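PDB 3E19: FeoA from Thermococcus thioreducens, which probably helps to regulate ferrous iron uptake as a small SH3-like beta-barrel protein that may bind metal. Local coordinates for residues 44-49 and 59-64. Sequence-based numbering, arbitrary orientation.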
loop_
_atom_site.group_PDB
_atom_site.type_symbol
_atom_site.label_atom_id
_atom_site.label_comp_id
_atom_site.label_asym_id
_atom_site.label_seq_id
_atom_site.Cartn_x
_atom_site.Cartn_y
_atom_site.Cartn_z
ATOM N N VAL C 44 8.067 -16.858 20.614
ATOM C CA VAL C 44 6.671 -16.907 20.921
ATOM C C VAL C 44 6.390 -15.766 21.888
ATOM O O VAL C 44 7.070 -15.652 22.917
ATOM C CB VAL C 44 6.313 -18.230 21.525
ATOM C CG1 VAL C 44 4.796 -18.261 21.832
ATOM C CG2 VAL C 44 6.758 -19.333 20.525
ATOM N N LEU C 45 5.433 -14.917 21.513
ATOM C CA LEU C 45 5.092 -13.715 22.283
ATOM C C LEU C 45 3.828 -13.897 23.119
ATOM O O LEU C 45 3.750 -13.376 24.205
ATOM C CB LEU C 45 4.895 -12.521 21.354
ATOM C CG LEU C 45 6.054 -12.108 20.452
ATOM C CD1 LEU C 45 5.734 -10.791 19.819
ATOM C CD2 LEU C 45 7.347 -11.986 21.217
ATOM N N GLU C 46 2.834 -14.597 22.589
ATOM C CA GLU C 46 1.554 -14.800 23.281
ATOM C C GLU C 46 0.932 -16.073 22.779
ATOM O O GLU C 46 1.091 -16.430 21.615
ATOM C CB GLU C 46 0.505 -13.675 23.067
ATOM C CG GLU C 46 1.030 -12.348 22.592
ATOM C CD GLU C 46 -0.076 -11.357 22.249
ATOM O OE1 GLU C 46 -1.251 -11.627 22.613
ATOM O OE2 GLU C 46 0.237 -10.309 21.602
ATOM N N SER C 47 0.184 -16.726 23.661
ATOM C CA SER C 47 -0.573 -17.907 23.309
ATOM C C SER C 47 -1.738 -18.103 24.260
ATOM O O SER C 47 -1.671 -17.677 25.428
ATOM C CB SER C 47 0.326 -19.130 23.358
ATOM O OG SER C 47 -0.325 -20.238 22.773
ATOM N N HIS C 48 -2.772 -18.777 23.757
ATOM C CA HIS C 48 -3.970 -19.159 24.515
ATOM C C HIS C 48 -4.390 -20.586 24.190
ATOM O O HIS C 48 -4.035 -21.072 23.104
ATOM C CB HIS C 48 -5.111 -18.288 24.081
ATOM C CG HIS C 48 -4.854 -16.836 24.261
ATOM N ND1 HIS C 48 -4.152 -16.088 23.339
ATOM C CD2 HIS C 48 -5.209 -15.986 25.251
ATOM C CE1 HIS C 48 -4.076 -14.839 23.763
ATOM N NE2 HIS C 48 -4.714 -14.751 24.914
ATOM N N PRO C 49 -5.227 -21.221 25.070
ATOM C CA PRO C 49 -5.904 -22.519 24.794
ATOM C C PRO C 49 -5.998 -22.597 23.291
ATOM O O PRO C 49 -5.561 -23.594 22.730
ATOM C CB PRO C 49 -7.228 -22.364 25.532
ATOM C CG PRO C 49 -6.778 -21.628 26.793
ATOM C CD PRO C 49 -5.634 -20.704 26.394
ATOM N N GLY C 59 12.129 -10.035 13.626
ATOM C CA GLY C 59 11.539 -8.808 14.089
ATOM C C GLY C 59 10.148 -8.476 13.577
ATOM O O GLY C 59 9.684 -7.378 13.806
ATOM N N VAL C 60 9.474 -9.393 12.889
ATOM C CA VAL C 60 8.149 -9.142 12.376
ATOM C C VAL C 60 7.144 -10.039 13.112
ATOM O O VAL C 60 7.386 -11.257 13.272
ATOM C CB VAL C 60 8.071 -9.409 10.843
ATOM C CG1 VAL C 60 6.646 -9.198 10.324
ATOM C CG2 VAL C 60 9.140 -8.547 10.090
ATOM N N ARG C 61 6.015 -9.443 13.528
ATOM C CA ARG C 61 4.998 -10.165 14.286
ATOM C C ARG C 61 3.926 -10.804 13.400
ATOM O O ARG C 61 3.381 -10.170 12.495
ATOM C CB ARG C 61 4.370 -9.253 15.372
ATOM C CG ARG C 61 5.428 -8.839 16.418
ATOM C CD ARG C 61 4.873 -8.055 17.655
ATOM N NE ARG C 61 3.411 -8.113 17.837
ATOM C CZ ARG C 61 2.796 -8.034 19.028
ATOM N NH1 ARG C 61 1.466 -8.071 19.106
ATOM N NH2 ARG C 61 3.502 -7.934 20.151
ATOM N N PHE C 62 3.603 -12.058 13.700
ATOM C CA PHE C 62 2.566 -12.781 13.014
ATOM C C PHE C 62 1.665 -13.497 14.001
ATOM O O PHE C 62 2.115 -13.941 15.042
ATOM C CB PHE C 62 3.183 -13.825 12.054
ATOM C CG PHE C 62 3.878 -13.223 10.908
ATOM C CD1 PHE C 62 3.141 -12.673 9.860
ATOM C CD2 PHE C 62 5.278 -13.152 10.875
ATOM C CE1 PHE C 62 3.781 -12.049 8.784
ATOM C CE2 PHE C 62 5.906 -12.546 9.791
ATOM C CZ PHE C 62 5.138 -12.004 8.743
ATOM N N ALA C 63 0.407 -13.686 13.625
ATOM C CA ALA C 63 -0.507 -14.592 14.341
ATOM C C ALA C 63 -0.598 -15.859 13.529
ATOM O O ALA C 63 -0.732 -15.818 12.274
ATOM C CB ALA C 63 -1.878 -13.981 14.464
ATOM N N ILE C 64 -0.519 -16.991 14.210
ATOM C CA ILE C 64 -0.667 -18.257 13.555
ATOM C C ILE C 64 -1.651 -19.110 14.334
ATOM O O ILE C 64 -1.752 -18.991 15.556
ATOM C CB ILE C 64 0.747 -18.942 13.438
ATOM C CG1 ILE C 64 0.678 -20.222 12.629
ATOM C CG2 ILE C 64 1.446 -19.138 14.830
ATOM C CD1 ILE C 64 2.102 -20.696 12.161
#
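Leu-45 and Glu-46 together receive the long side chain of Arg-61 across the width of an intervening strand, an example of how an arginine can combine apolar and charged contacts at one surface site. The aliphatic part of Arg-61 meets the leucine: CD1 of Leu-45 lies 3.6 Å from CD of Arg-61, and the same methyl also touches NH2 at the far end of the arginine side chain. That double touch is possible because the arginine is bent at chi3 (15°), which brings the guanidinium back beside the methyl, at an oblique angle. The charged end then turns to the glutamate, where OE2 of Glu-46 and NH1 of Arg-61 form a salt bridge at 3.6 Å. This pairing is long and has no hydrogen bond within it; the carboxylate and guanidinium planes stand 66° apart, so the pair is not a coplanar two-point one, and its pull is probably modest at this surface position.

Behind the side chains, the backbones stay well separated, with CA of Leu-45 and CA of Arg-61 8.8 Å apart. Strand 53-57 runs between them, and both Leu-45 and Glu-46 make backbone hydrogen bonds to its Ile-54. Leu-45, with near-helical backbone angles, and Glu-46 both face Ile-54, making a classic beta bulge, which puts their side chains on the same side of the sheet, toward Arg-61. The arrangement is a cross-strand contact between next-nearest neighbours on the antiparallel sheet of the SH3-like FeoA barrel.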